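Local coordinates for protein glucosamine kinase (Streptacidiphilus jiangxiensis, PDB 6HWJ) that catalyses the magnesium- and ATP-dependent phosphorylation of D-glucosamine to D-glucosamine 6-phosphate and, to a lesser extent, acts on glucose, at residues R381-L384 and A385-A389; T224-A227 and R228-A232; L417-W420 and V421-P424. One frame throughout, in Å; residues are numbered along the deposited sequence.

All three interactions are local contacts between residues a few positions apart: along a helix, at its C-terminal end, and in a 3-10 turn leading into one. Interactions 1 and 2, their centres about 9 Å apart, sit on neighbouring helices and touch: Thr383 OG1 lies 3.1 Å from Thr224 OG1, a probable hydrogen bond, while Thr383 CG2 packs on Ala227 CB at 3.5 Å. In interaction 2 the Met229 side chain is about 8 Å from that of magnesium-binding Gln305 and about 12 Å from a bound magnesium ion. Interaction 3 stands apart, its centre about 36 Å from that of interaction 1 and about 31 Å from that of interaction 2; there the Trp420 side chain is about 3 Å from that of the glucosamine-binding Glu409.

Interaction 1 of 3, residues R381-L384 and A385-A389; sequences RTTL and ARLDA
Arg381 O accepts the backbone N-H of Ala385 at 2.9 Å, one of the last regular turns of helix 362-386, and the Arg381 side chain leads away, its NH2 forming a salt bridge with Asp395. Thr382 repeats the pattern, its carbonyl taking the N-H of Arg386, while its hydroxyl reaches back to Asp378 O. At Thr383 the side chains join in. Its methyl CG2 is anti to the backbone N and lies alongside Leu387, 3.9 Å from CD1, both side chains pointing the same way; its OG1 bonds back to Ala379 O and accepts a hydrogen from a water that also has a long, weak bond from Arg386 NH1. Thr383 O accepts the N-H of Leu387 at 2.9 Å. The chain then closes in a Schellman motif: Asp388, at positive phi, is the C-prime residue, its N-H returning to Ala385 O at 2.9 Å, and Ala389 N bonds to Leu384 O at 2.8 Å. Leu384 O also takes a weak bond, at 3.2 Å, from the same Leu387 N-H that Thr383 O holds. The reversal carries Ala389 back beside Leu384, where CB meets the CD2 branch at 4.1 Å, next to Leu392 and Phe393 of the following loop.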
loop_
_atom_site.group_PDB
_atom_site.type_symbol
_atom_site.label_atom_id
_atom_site.label_comp_id
_atom_site.label_asym_id
_atom_site.label_seq_id
_atom_site.Cartn_x
_atom_site.Cartn_y
_atom_site.Cartn_z
ATOM N N ARG A 381 -20.904 3.486 4.691
ATOM C CA ARG A 381 -21.600 4.324 5.671
ATOM C C ARG A 381 -22.335 3.484 6.704
ATOM O O ARG A 381 -22.266 3.761 7.910
ATOM C CB ARG A 381 -22.597 5.259 4.975
ATOM C CG ARG A 381 -21.970 6.463 4.276
ATOM C CD ARG A 381 -23.026 7.516 3.964
ATOM N NE ARG A 381 -22.463 8.720 3.367
ATOM C CZ ARG A 381 -22.442 8.970 2.060
ATOM N NH1 ARG A 381 -22.952 8.097 1.196
ATOM N NH2 ARG A 381 -21.909 10.094 1.614
ATOM N N THR A 382 -23.059 2.448 6.252
ATOM C CA THR A 382 -23.783 1.589 7.189
ATOM C C THR A 382 -22.827 0.921 8.173
ATOM O O THR A 382 -23.115 0.837 9.371
ATOM C CB THR A 382 -24.586 0.535 6.429
ATOM O OG1 THR A 382 -25.464 1.176 5.508
ATOM C CG2 THR A 382 -25.428 -0.310 7.387
ATOM N N THR A 383 -21.687 0.435 7.685
ATOM C CA THR A 383 -20.728 -0.224 8.572
ATOM C C THR A 383 -20.082 0.767 9.534
ATOM O O THR A 383 -19.985 0.495 10.746
ATOM C CB THR A 383 -19.685 -0.965 7.748
ATOM O OG1 THR A 383 -20.331 -1.961 6.946
ATOM C CG2 THR A 383 -18.653 -1.655 8.654
ATOM N N LEU A 384 -19.670 1.945 9.037
ATOM C CA LEU A 384 -19.158 2.961 9.957
ATOM C C LEU A 384 -20.168 3.258 11.064
ATOM O O LEU A 384 -19.799 3.403 12.235
ATOM C CB LEU A 384 -18.817 4.251 9.226
ATOM C CG LEU A 384 -17.540 4.289 8.395
ATOM C CD1 LEU A 384 -17.309 5.726 7.881
ATOM C CD2 LEU A 384 -16.329 3.820 9.182
ATOM N N ALA A 385 -21.456 3.356 10.711
ATOM C CA ALA A 385 -22.466 3.654 11.720
ATOM C C ALA A 385 -22.621 2.488 12.697
ATOM O O ALA A 385 -22.715 2.691 13.912
ATOM C CB ALA A 385 -23.806 3.977 11.050
ATOM N N ARG A 386 -22.638 1.260 12.185
ATOM C CA ARG A 386 -22.687 0.087 13.057
ATOM C C ARG A 386 -21.511 0.056 14.026
ATOM O O ARG A 386 -21.641 -0.439 15.149
ATOM C CB ARG A 386 -22.706 -1.177 12.204
ATOM C CG ARG A 386 -22.958 -2.449 12.960
ATOM C CD ARG A 386 -23.069 -3.642 11.999
ATOM N NE ARG A 386 -23.689 -4.795 12.648
ATOM C CZ ARG A 386 -23.941 -5.953 12.041
ATOM N NH1 ARG A 386 -23.635 -6.118 10.761
ATOM N NH2 ARG A 386 -24.509 -6.944 12.722
ATOM N N LEU A 387 -20.360 0.576 13.616
ATOM C CA LEU A 387 -19.177 0.619 14.462
ATOM C C LEU A 387 -19.044 1.938 15.222
ATOM O O LEU A 387 -18.001 2.180 15.833
ATOM C CB LEU A 387 -17.914 0.389 13.610
ATOM C CG LEU A 387 -17.893 -0.938 12.853
ATOM C CD1 LEU A 387 -16.698 -1.015 11.928
ATOM C CD2 LEU A 387 -17.887 -2.116 13.821
ATOM N N ASP A 388 -20.067 2.790 15.190
ATOM C CA ASP A 388 -20.024 4.094 15.845
ATOM C C ASP A 388 -18.748 4.854 15.476
ATOM O O ASP A 388 -18.039 5.387 16.331
ATOM C CB ASP A 388 -20.145 3.939 17.362
ATOM C CG ASP A 388 -21.484 3.369 17.784
ATOM O OD1 ASP A 388 -22.515 3.766 17.198
ATOM O OD2 ASP A 388 -21.506 2.519 18.699
ATOM N N ALA A 389 -18.459 4.899 14.174
ATOM C CA ALA A 389 -17.294 5.591 13.635
ATOM C C ALA A 389 -17.694 6.518 12.493
ATOM O O ALA A 389 -16.892 6.777 11.590
ATOM C CB ALA A 389 -16.242 4.592 13.163
HETATM O O HOH W 1 -21.540 -4.408 8.694
#

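Interaction 2 of 3, residues T224-A227 and R228-A232; sequences TLTA and RMHAA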
loop_
_atom_site.group_PDB
_atom_site.type_symbol
_atom_site.label_atom_id
_atom_site.label_comp_id
_atom_site.label_asym_id
_atom_site.label_seq_id
_atom_site.Cartn_x
_atom_site.Cartn_y
_atom_site.Cartn_z
ATOM N N THR A 224 -17.803 -2.454 3.193
ATOM C CA THR A 224 -17.753 -2.908 4.575
ATOM C C THR A 224 -16.312 -3.097 5.044
ATOM O O THR A 224 -15.961 -2.720 6.177
ATOM C CB THR A 224 -18.578 -4.206 4.713
ATOM O OG1 THR A 224 -19.971 -3.894 4.583
ATOM C CG2 THR A 224 -18.330 -4.876 6.041
ATOM N N LEU A 225 -15.461 -3.660 4.192
ATOM C CA LEU A 225 -14.061 -3.878 4.558
ATOM C C LEU A 225 -13.354 -2.555 4.837
ATOM O O LEU A 225 -12.650 -2.417 5.848
ATOM C CB LEU A 225 -13.338 -4.653 3.437
ATOM C CG LEU A 225 -11.840 -4.937 3.597
ATOM C CD1 LEU A 225 -11.421 -6.109 2.714
ATOM C CD2 LEU A 225 -10.979 -3.710 3.213
ATOM N N THR A 226 -13.539 -1.575 3.955
ATOM C CA THR A 226 -12.926 -0.264 4.110
ATOM C C THR A 226 -13.373 0.410 5.404
ATOM O O THR A 226 -12.560 1.048 6.083
ATOM C CB THR A 226 -13.282 0.619 2.910
ATOM O OG1 THR A 226 -12.985 -0.073 1.687
ATOM C CG2 THR A 226 -12.505 1.939 2.960
ATOM N N ALA A 227 -14.651 0.261 5.766
ATOM C CA ALA A 227 -15.158 0.855 7.002
ATOM C C ALA A 227 -14.588 0.166 8.234
ATOM O O ALA A 227 -14.213 0.833 9.215
ATOM C CB ALA A 227 -16.690 0.809 7.029
ATOM N N ARG A 228 -14.506 -1.165 8.209
ATOM C CA ARG A 228 -13.872 -1.894 9.302
ATOM C C ARG A 228 -12.401 -1.501 9.429
ATOM O O ARG A 228 -11.878 -1.349 10.545
ATOM C CB ARG A 228 -13.999 -3.401 9.074
ATOM C CG ARG A 228 -15.428 -3.937 9.160
ATOM C CD ARG A 228 -15.491 -5.394 8.686
ATOM N NE ARG A 228 -16.825 -5.958 8.917
ATOM C CZ ARG A 228 -17.225 -7.146 8.466
ATOM N NH1 ARG A 228 -16.410 -7.899 7.731
ATOM N NH2 ARG A 228 -18.448 -7.575 8.737
ATOM N N MET A 229 -11.713 -1.388 8.296
ATOM C CA MET A 229 -10.314 -0.964 8.281
ATOM C C MET A 229 -10.163 0.424 8.904
ATOM O O MET A 229 -9.349 0.619 9.822
ATOM C CB MET A 229 -9.799 -0.982 6.836
ATOM C CG MET A 229 -8.325 -0.640 6.670
ATOM S SD MET A 229 -7.842 -0.633 4.912
ATOM C CE MET A 229 -8.534 0.930 4.382
ATOM N N HIS A 230 -10.974 1.394 8.453
ATOM C CA HIS A 230 -10.842 2.754 8.977
ATOM C C HIS A 230 -11.194 2.832 10.460
ATOM O O HIS A 230 -10.533 3.539 11.227
ATOM C CB HIS A 230 -11.713 3.721 8.172
ATOM C CG HIS A 230 -11.179 4.022 6.815
ATOM N ND1 HIS A 230 -11.961 4.547 5.807
ATOM C CD2 HIS A 230 -9.939 3.883 6.295
ATOM C CE1 HIS A 230 -11.219 4.714 4.730
ATOM N NE2 HIS A 230 -9.990 4.312 5.001
ATOM N N ALA A 231 -12.232 2.119 10.886
ATOM C CA ALA A 231 -12.615 2.147 12.292
ATOM C C ALA A 231 -11.473 1.666 13.174
ATOM O O ALA A 231 -11.240 2.216 14.254
ATOM C CB ALA A 231 -13.868 1.297 12.521
ATOM N N ALA A 232 -10.751 0.639 12.733
ATOM C CA ALA A 232 -9.632 0.132 13.508
ATOM C C ALA A 232 -8.462 1.106 13.485
ATOM O O ALA A 232 -7.830 1.342 14.519
ATOM C CB ALA A 232 -9.173 -1.234 12.962
#
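Leu225 O holds the backbone N-H of Met229 at 2.8 Å, the shortest polar bond of this turn. The carbonyls of Thr224, Thr226 and Ala227 bind Arg228, His230 and Ala231 in the same way, so every link is the i to i+4 bond of a regular alpha-helix, here the C-terminal half of helix 212-234. Two pairs of side chains four residues apart pack along it. Thr224 and Arg228 run side by side: the threonine methyl CG2 sits 3.4 Å above the guanidinium plane, over its centre, and 3.4 Å from Arg228 NE. The arginine chain, extended from CG to NE (chi2 170°, chi3 173°), runs alongside the threonine, which brings its flat end under that methyl, and its NH1 goes on to a salt bridge with Glu162. Thr226 and His230 form the second pair. Thr226 O lies over one face of the imidazole, offset toward the rim, and the methyl CG2 comes within 3.5 Å of His230 CE1. Both ring nitrogens are engaged, ND1 with Tyr380 OH of helix 362-386 and NE2 with Asp338 OD2 of helix 335-356, which fixes the ring's rotation between the two neighbouring helices.

Interaction 3 of 3, residues L417-W420 and V421-P424; sequences LPHW and VYVP
The aromatic contacts centre on Trp420, whose six-membered ring receives the Val423 methyl CG2 squarely over its face: the carbon stands 3.4 Å from the ring centroid and 1° off the normal, a CH-pi contact centred on the ring. Because Trp420 CG is anti to the backbone N (chi1 -176°), the indole extends along the turn to lie beneath that branch. The same methyl also lies over one face of the Tyr422 ring, toward its rim, and is therefore shared by two aromatic groups. Those rings meet obliquely, their planes at 71° and centroids 5.9 Å apart. His419 and Tyr422 lie side by side, CE1 of the tyrosine reaching the edge of the imidazole at CD2, 3.8 Å away.

Val421 CG1 packs against the backbone carbonyl oxygen of Pro418 at 3.5 Å. Among the hydrogen bonds, Val423 N donates to Trp420 O at 3.0 Å from above the carbonyl plane, and Tyr422 N to His419 O weakly at 3.3 Å; both span three residues. Outside the turn, Trp420 NE1 bonds to Glu409 OE1, and Tyr412 meets the indole edge-to-face. This 3-10 turn leading into helix 422-431 carries the last four residues of the proposed substrate-specificity motif, and through the indole N-H it probably helps to position the carboxylate of Glu409 in the glucosamine-binding site.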
loop_
_atom_site.group_PDB
_atom_site.type_symbol
_atom_site.label_atom_id
_atom_site.label_comp_id
_atom_site.label_asym_id
_atom_site.label_seq_id
_atom_site.Cartn_x
_atom_site.Cartn_y
_atom_site.Cartn_z
ATOM N N LEU A 417 1.848 4.685 -20.134
ATOM C CA LEU A 417 0.935 3.896 -20.943
ATOM C C LEU A 417 -0.027 4.825 -21.672
ATOM O O LEU A 417 -1.144 5.042 -21.205
ATOM C CB LEU A 417 0.180 2.905 -20.069
ATOM C CG LEU A 417 -0.542 1.757 -20.791
ATOM C CD1 LEU A 417 0.449 0.806 -21.464
ATOM C CD2 LEU A 417 -1.444 1.023 -19.815
ATOM N N PRO A 418 0.378 5.384 -22.818
ATOM C CA PRO A 418 -0.369 6.518 -23.384
ATOM C C PRO A 418 -1.850 6.266 -23.628
ATOM O O PRO A 418 -2.648 7.198 -23.468
ATOM C CB PRO A 418 0.376 6.789 -24.701
ATOM C CG PRO A 418 1.797 6.369 -24.398
ATOM C CD PRO A 418 1.656 5.154 -23.518
ATOM N N HIS A 419 -2.249 5.055 -24.036
ATOM C CA HIS A 419 -3.642 4.855 -24.411
ATOM C C HIS A 419 -4.568 4.839 -23.204
ATOM O O HIS A 419 -5.781 4.973 -23.373
ATOM C CB HIS A 419 -3.806 3.570 -25.215
ATOM C CG HIS A 419 -3.888 2.340 -24.385
ATOM N ND1 HIS A 419 -2.801 1.531 -24.144
ATOM C CD2 HIS A 419 -4.929 1.780 -23.732
ATOM C CE1 HIS A 419 -3.169 0.526 -23.379
ATOM N NE2 HIS A 419 -4.454 0.656 -23.111
ATOM N N TRP A 420 -4.022 4.721 -21.999
ATOM C CA TRP A 420 -4.813 4.656 -20.775
ATOM C C TRP A 420 -5.629 5.914 -20.535
ATOM O O TRP A 420 -6.487 5.894 -19.652
ATOM C CB TRP A 420 -3.854 4.370 -19.603
ATOM C CG TRP A 420 -4.484 4.186 -18.285
ATOM C CD1 TRP A 420 -4.503 5.090 -17.252
ATOM C CD2 TRP A 420 -5.187 3.018 -17.810
ATOM N NE1 TRP A 420 -5.201 4.560 -16.173
ATOM C CE2 TRP A 420 -5.614 3.292 -16.490
ATOM C CE3 TRP A 420 -5.485 1.769 -18.376
ATOM C CZ2 TRP A 420 -6.328 2.364 -15.724
ATOM C CZ3 TRP A 420 -6.214 0.849 -17.617
ATOM C CH2 TRP A 420 -6.624 1.158 -16.304
ATOM N N VAL A 421 -5.398 6.995 -21.289
ATOM C CA VAL A 421 -6.184 8.198 -21.128
ATOM C C VAL A 421 -7.681 7.946 -21.273
ATOM O O VAL A 421 -8.479 8.777 -20.824
ATOM C CB VAL A 421 -5.752 9.310 -22.124
ATOM C CG1 VAL A 421 -4.316 9.754 -21.853
ATOM C CG2 VAL A 421 -5.909 8.842 -23.576
ATOM N N TYR A 422 -8.093 6.827 -21.902
ATOM C CA TYR A 422 -9.522 6.592 -22.078
ATOM C C TYR A 422 -10.227 6.376 -20.739
ATOM O O TYR A 422 -11.415 6.679 -20.617
ATOM C CB TYR A 422 -9.807 5.390 -22.990
ATOM C CG TYR A 422 -9.602 4.052 -22.341
ATOM C CD1 TYR A 422 -8.349 3.439 -22.331
ATOM C CD2 TYR A 422 -10.669 3.379 -21.739
ATOM C CE1 TYR A 422 -8.165 2.202 -21.739
ATOM C CE2 TYR A 422 -10.502 2.163 -21.153
ATOM C CZ TYR A 422 -9.253 1.562 -21.157
ATOM O OH TYR A 422 -9.096 0.334 -20.559
ATOM N N VAL A 423 -9.514 5.865 -19.741
ATOM C CA VAL A 423 -10.107 5.539 -18.445
ATOM C C VAL A 423 -10.580 6.825 -17.771
ATOM O O VAL A 423 -11.784 6.950 -17.488
ATOM C CB VAL A 423 -9.123 4.739 -17.578
ATOM C CG1 VAL A 423 -9.684 4.482 -16.179
ATOM C CG2 VAL A 423 -8.819 3.396 -18.244
ATOM N N PRO A 424 -9.715 7.810 -17.498
ATOM C CA PRO A 424 -10.232 9.044 -16.877
ATOM C C PRO A 424 -11.154 9.821 -17.789
ATOM O O PRO A 424 -12.065 10.500 -17.300
ATOM C CB PRO A 424 -8.956 9.837 -16.534
ATOM C CG PRO A 424 -7.919 9.318 -17.485
ATOM C CD PRO A 424 -8.240 7.836 -17.625
#